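Local coordinates for protein dipicolinate synthase subunit A (Bacillus halodurans, PDB 3D4O) that probably takes part, as subunit A of dipicolinate synthase, in making the spore compound dipicolinate, most likely as a nucleotide-dependent oxidoreductase, at residues V34-L39 with T77-E82; S67-A72 with N106-Q111. All blocks are in the same frame, centred on the assembly; numbering follows the deposited sequence.

Contact 1. Residues V34-L39 with T77-E82; sequences VGFDQL and TIFSNE
Thr77 reaches the backbone of Gly35 with its hydroxyl. Thr77 OG1 donates to Gly35 O at 2.7 Å, tilted somewhat from the carbonyl plane. OG1 lies anti to the backbone N (chi1 178°), which turns it to the 34-39 side. The same oxygen accepts from Phe79 N in an ST turn, so the hydroxyl is used both ways. With an alanine here, Gly35 O would probably lose this donor and Phe79 N its acceptor, leaving the turn less firmly fixed.

Phe79 O takes the backbone N-H of Gln38, with Gln38 N at 2.9 Å and an N-H...O angle of 158°. Gln38 N belongs to a type I turn from Phe36 to Leu39, closed by Leu39 N on Phe36 O. The extended Gln38 side chain runs on over the peptide between Phe79 and Ser80.

Ser80 OG donates to Asp37 OD2 at 2.8 Å, on the syn lone pair of the carboxylate. It also accepts from Glu82 N, a second ST turn. A water donates to Asp37 OD1 and accepts from Asn81 N, so both carboxylate oxygens are tied to 80-81.

Beside these bonds the Phe36 and Phe79 rings lie nearly parallel, planes at 22°, but slid apart with little overlap. Phe36 CE2 comes 3.3 Å from Phe79 CD2. Both rings also touch helix 15-26, Phe36 at Ile21 and Phe79 at Leu18.

Two loops without regular structure are thus joined largely by hydroxyls that each serve two partners. The hydroxyls that close the two ST turns also bond across to 34-39, which links turn and contact through the same two atoms.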
loop_
_atom_site.group_PDB
_atom_site.type_symbol
_atom_site.label_atom_id
_atom_site.label_comp_id
_atom_site.label_asym_id
_atom_site.label_seq_id
_atom_site.Cartn_x
_atom_site.Cartn_y
_atom_site.Cartn_z
ATOM N N VAL C 34 3.372 -22.529 -23.018
ATOM C CA VAL C 34 4.818 -22.270 -22.949
ATOM C C VAL C 34 5.170 -21.293 -21.842
ATOM O O VAL C 34 4.560 -20.222 -21.707
ATOM C CB VAL C 34 5.359 -21.736 -24.314
ATOM C CG1 VAL C 34 6.868 -21.599 -24.292
ATOM C CG2 VAL C 34 4.924 -22.621 -25.451
ATOM N N GLY C 35 6.135 -21.704 -21.021
ATOM C CA GLY C 35 6.661 -20.861 -19.938
ATOM C C GLY C 35 6.064 -21.109 -18.573
ATOM O O GLY C 35 6.280 -20.337 -17.630
ATOM N N PHE C 36 5.358 -22.219 -18.448
ATOM C CA PHE C 36 4.682 -22.550 -17.184
ATOM C C PHE C 36 5.149 -23.863 -16.557
ATOM O O PHE C 36 4.389 -24.578 -15.920
ATOM C CB PHE C 36 3.172 -22.587 -17.420
ATOM C CG PHE C 36 2.573 -21.246 -17.773
ATOM C CD1 PHE C 36 2.643 -20.752 -19.075
ATOM C CD2 PHE C 36 1.921 -20.502 -16.817
ATOM C CE1 PHE C 36 2.086 -19.531 -19.408
ATOM C CE2 PHE C 36 1.355 -19.267 -17.150
ATOM C CZ PHE C 36 1.440 -18.787 -18.453
ATOM N N ASP C 37 6.423 -24.168 -16.730
ATOM C CA ASP C 37 6.960 -25.420 -16.201
ATOM C C ASP C 37 6.860 -25.486 -14.685
ATOM O O ASP C 37 6.726 -26.573 -14.115
ATOM C CB ASP C 37 8.381 -25.697 -16.697
ATOM C CG ASP C 37 9.263 -24.507 -16.594
ATOM O OD1 ASP C 37 9.634 -24.142 -15.471
ATOM O OD2 ASP C 37 9.581 -23.932 -17.646
ATOM N N GLN C 38 6.852 -24.323 -14.037
ATOM C CA GLN C 38 6.733 -24.284 -12.569
ATOM C C GLN C 38 5.296 -24.440 -12.100
ATOM O O GLN C 38 5.043 -24.688 -10.933
ATOM C CB GLN C 38 7.312 -23.002 -11.991
ATOM C CG GLN C 38 8.804 -22.910 -12.177
ATOM C CD GLN C 38 9.366 -21.573 -11.740
ATOM O OE1 GLN C 38 10.544 -21.306 -11.929
ATOM N NE2 GLN C 38 8.520 -20.724 -11.167
ATOM N N LEU C 39 4.366 -24.288 -13.026
ATOM C CA LEU C 39 2.936 -24.418 -12.721
ATOM C C LEU C 39 2.622 -25.879 -12.435
ATOM O O LEU C 39 2.577 -26.728 -13.309
ATOM C CB LEU C 39 2.061 -23.881 -13.858
ATOM C CG LEU C 39 0.563 -23.867 -13.588
ATOM C CD1 LEU C 39 0.277 -23.006 -12.361
ATOM C CD2 LEU C 39 -0.202 -23.364 -14.812
ATOM N N THR C 77 7.776 -14.370 -18.155
ATOM C CA THR C 77 7.026 -15.368 -17.398
ATOM C C THR C 77 7.562 -15.522 -15.987
ATOM O O THR C 77 8.776 -15.617 -15.776
ATOM C CB THR C 77 7.067 -16.760 -18.049
ATOM O OG1 THR C 77 6.359 -17.669 -17.209
ATOM C CG2 THR C 77 8.506 -17.250 -18.224
ATOM N N ILE C 78 6.635 -15.558 -15.039
ATOM C CA ILE C 78 6.979 -15.736 -13.637
ATOM C C ILE C 78 6.879 -17.227 -13.267
ATOM O O ILE C 78 7.042 -17.572 -12.112
ATOM C CB ILE C 78 6.061 -14.920 -12.651
ATOM C CG1 ILE C 78 4.629 -15.482 -12.605
ATOM C CG2 ILE C 78 6.087 -13.400 -12.959
ATOM C CD1 ILE C 78 3.708 -14.780 -11.581
ATOM N N PHE C 79 6.565 -18.076 -14.244
ATOM C CA PHE C 79 6.368 -19.530 -13.992
ATOM C C PHE C 79 7.461 -20.386 -14.611
ATOM O O PHE C 79 7.288 -21.570 -14.866
ATOM C CB PHE C 79 5.014 -20.016 -14.523
ATOM C CG PHE C 79 3.833 -19.337 -13.902
ATOM C CD1 PHE C 79 3.365 -19.735 -12.677
ATOM C CD2 PHE C 79 3.191 -18.302 -14.551
ATOM C CE1 PHE C 79 2.286 -19.102 -12.089
ATOM C CE2 PHE C 79 2.104 -17.687 -13.977
ATOM C CZ PHE C 79 1.661 -18.076 -12.746
ATOM N N SER C 80 8.579 -19.734 -14.871
ATOM C CA SER C 80 9.770 -20.373 -15.461
ATOM C C SER C 80 10.959 -19.437 -15.469
ATOM O O SER C 80 10.828 -18.213 -15.570
ATOM C CB SER C 80 9.498 -20.807 -16.901
ATOM O OG SER C 80 10.681 -21.328 -17.511
ATOM N N ASN C 81 12.120 -20.055 -15.353
ATOM C CA ASN C 81 13.394 -19.347 -15.352
ATOM C C ASN C 81 13.983 -19.414 -16.745
ATOM O O ASN C 81 15.050 -18.860 -17.013
ATOM C CB ASN C 81 14.358 -19.969 -14.347
ATOM C CG ASN C 81 14.004 -19.629 -12.913
ATOM O OD1 ASN C 81 13.678 -18.486 -12.598
ATOM N ND2 ASN C 81 14.095 -20.617 -12.029
ATOM N N GLU C 82 13.261 -20.101 -17.624
ATOM C CA GLU C 82 13.685 -20.295 -19.021
ATOM C C GLU C 82 13.364 -19.096 -19.898
ATOM O O GLU C 82 12.324 -18.447 -19.770
ATOM C CB GLU C 82 13.073 -21.568 -19.629
HETATM O O HOH W 1 12.357 -22.971 -14.751
#

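Contact 2. Residues S67-A72 with N106-Q111; sequences SGTNEA and NTYLNQ
Glu71 and Tyr108 bring the two backbones closest, with CA atoms 5.0 Å apart. Thr69 and Leu109 follow at 6.7 Å between CA atoms. Segment 67-72 is an irregular loop. Segment 106-111 opens with Asn106 and turns into the first turn of helix 107-116.

The Glu71 side chain bends at chi2 and brings its carboxylate back to the helix start. Glu71 OE1 accepts two bonds. Tyr108 N donates at 3.0 Å to its syn lone pair, though the N-H...O angle is only 140°. Thr107 OG1 donates at 2.8 Å from above the carboxylate plane. The helix start would probably favour the negative charge of Glu71.

Asn106 is the N-cap. Its OD1 accepts from Leu109 N at 2.7 Å, nearly in line with the C=O bond. The amide of Asn106 stacks on the Glu71 carboxylate, the planes 26° apart and the two chains running in opposite directions. The contact thus joins the loop after strand 61-63 to the helix after strand 99-102, neighbouring strands of the parallel, Rossmann-like sheet of the N-terminal domain.

On the loop side, Asn70 OD1 accepts from Ala72 N in an Asx turn and also from Lys74 N. Thr69 OG1 donates to Asn70 O and lies 3.7 Å from Tyr108 CD1. Tyr108 swings its ring along the loop, CG anti to the backbone N (chi1 172°). The carbonyl carbon of Ala72 sits over one ring face, toward the rim. The Tyr108 hydroxyl is hydrogen-bonded to Leu86 O, and Leu109 packs with Thr69 against Leu64.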
loop_
_atom_site.group_PDB
_atom_site.type_symbol
_atom_site.label_atom_id
_atom_site.label_comp_id
_atom_site.label_asym_id
_atom_site.label_seq_id
_atom_site.Cartn_x
_atom_site.Cartn_y
_atom_site.Cartn_z
ATOM N N SER C 67 2.282 -7.406 -21.449
ATOM C CA SER C 67 3.523 -6.672 -21.816
ATOM C C SER C 67 4.029 -7.000 -23.216
ATOM O O SER C 67 4.914 -6.336 -23.729
ATOM C CB SER C 67 4.634 -6.993 -20.816
ATOM O OG SER C 67 4.837 -8.406 -20.701
ATOM N N GLY C 68 3.446 -8.010 -23.844
ATOM C CA GLY C 68 3.896 -8.451 -25.171
ATOM C C GLY C 68 5.244 -9.153 -25.082
ATOM O O GLY C 68 5.405 -10.135 -24.351
ATOM N N THR C 69 6.192 -8.669 -25.889
ATOM C CA THR C 69 7.594 -9.143 -25.864
ATOM C C THR C 69 8.470 -7.929 -25.633
ATOM O O THR C 69 7.979 -6.808 -25.590
ATOM C CB THR C 69 8.086 -9.778 -27.200
ATOM O OG1 THR C 69 8.154 -8.775 -28.212
ATOM C CG2 THR C 69 7.192 -10.893 -27.673
ATOM N N ASN C 70 9.763 -8.130 -25.455
ATOM C CA ASN C 70 10.660 -6.964 -25.383
ATOM C C ASN C 70 11.174 -6.748 -26.782
ATOM O O ASN C 70 10.768 -7.449 -27.714
ATOM C CB ASN C 70 11.791 -7.086 -24.359
ATOM C CG ASN C 70 12.863 -8.095 -24.728
ATOM O OD1 ASN C 70 12.827 -8.763 -25.761
ATOM N ND2 ASN C 70 13.836 -8.209 -23.853
ATOM N N GLU C 71 12.111 -5.827 -26.930
ATOM C CA GLU C 71 12.606 -5.467 -28.276
ATOM C C GLU C 71 13.382 -6.574 -28.938
ATOM O O GLU C 71 13.697 -6.491 -30.122
ATOM C CB GLU C 71 13.431 -4.186 -28.244
ATOM C CG GLU C 71 12.608 -2.950 -27.852
ATOM C CD GLU C 71 11.477 -2.647 -28.845
ATOM O OE1 GLU C 71 11.449 -3.270 -29.933
ATOM O OE2 GLU C 71 10.617 -1.783 -28.544
ATOM N N ALA C 72 13.667 -7.623 -28.175
ATOM C CA ALA C 72 14.439 -8.768 -28.688
ATOM C C ALA C 72 13.538 -9.971 -28.900
ATOM O O ALA C 72 13.975 -11.041 -29.278
ATOM C CB ALA C 72 15.568 -9.106 -27.736
ATOM N N ASN C 106 5.197 -3.169 -29.295
ATOM C CA ASN C 106 6.387 -2.350 -29.459
ATOM C C ASN C 106 6.878 -2.452 -30.883
ATOM O O ASN C 106 6.269 -3.114 -31.717
ATOM C CB ASN C 106 7.499 -2.705 -28.480
ATOM C CG ASN C 106 7.995 -4.105 -28.637
ATOM O OD1 ASN C 106 7.678 -4.796 -29.602
ATOM N ND2 ASN C 106 8.789 -4.544 -27.681
ATOM N N THR C 107 8.013 -1.833 -31.139
ATOM C CA THR C 107 8.529 -1.763 -32.497
ATOM C C THR C 107 8.876 -3.152 -33.012
ATOM O O THR C 107 8.521 -3.522 -34.133
ATOM C CB THR C 107 9.729 -0.793 -32.593
ATOM O OG1 THR C 107 10.736 -1.197 -31.665
ATOM C CG2 THR C 107 9.299 0.633 -32.238
ATOM N N TYR C 108 9.530 -3.933 -32.162
ATOM C CA TYR C 108 9.946 -5.297 -32.543
ATOM C C TYR C 108 8.763 -6.145 -32.900
ATOM O O TYR C 108 8.729 -6.809 -33.928
ATOM C CB TYR C 108 10.652 -6.027 -31.403
ATOM C CG TYR C 108 10.922 -7.503 -31.701
ATOM C CD1 TYR C 108 9.994 -8.490 -31.386
ATOM C CD2 TYR C 108 12.118 -7.907 -32.278
ATOM C CE1 TYR C 108 10.257 -9.839 -31.661
ATOM C CE2 TYR C 108 12.375 -9.234 -32.550
ATOM C CZ TYR C 108 11.452 -10.194 -32.236
ATOM O OH TYR C 108 11.738 -11.513 -32.522
ATOM N N LEU C 109 7.800 -6.134 -31.994
ATOM C CA LEU C 109 6.611 -6.965 -32.162
ATOM C C LEU C 109 5.824 -6.488 -33.369
ATOM O O LEU C 109 5.374 -7.298 -34.190
ATOM C CB LEU C 109 5.746 -6.985 -30.883
ATOM C CG LEU C 109 4.596 -7.994 -30.909
ATOM C CD1 LEU C 109 5.175 -9.385 -31.245
ATOM C CD2 LEU C 109 3.813 -7.995 -29.603
ATOM N N ASN C 110 5.702 -5.171 -33.480
ATOM C CA ASN C 110 4.961 -4.548 -34.596
ATOM C C ASN C 110 5.604 -4.875 -35.936
ATOM O O ASN C 110 4.934 -4.993 -36.963
ATOM C CB ASN C 110 4.869 -3.023 -34.469
ATOM C CG ASN C 110 3.930 -2.574 -33.377
ATOM O OD1 ASN C 110 4.079 -1.472 -32.845
ATOM N ND2 ASN C 110 2.960 -3.421 -33.026
ATOM N N GLN C 111 6.919 -5.031 -35.897
ATOM C CA GLN C 111 7.707 -5.328 -37.100
ATOM C C GLN C 111 7.531 -6.773 -37.513
ATOM O O GLN C 111 7.580 -7.095 -38.709
ATOM C CB GLN C 111 9.197 -5.032 -36.886
#

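Both contacts lie in the N-terminal domain and share the long connection between strand 61-63 and helix 88-92. Contact 2 uses its early part, 67-72, and contact 1 its later part, 77-82. Their centres are 20 Å apart and they do not touch. Each is partly buried, and mixes buried with exposed residues. Contact 2 lies nearer the centre of the chain, about 14 Å against 19 Å between centres. Contact 1 joins this connection to the loop after strand 30-34, beside helix 15-26. Contact 2 joins it to the start of helix 107-116. The chemistry follows: loop on loop relies on hydroxyl and backbone bonds, a water and an aromatic pair, while loop on helix relies on a carboxylate at the helix N-terminus.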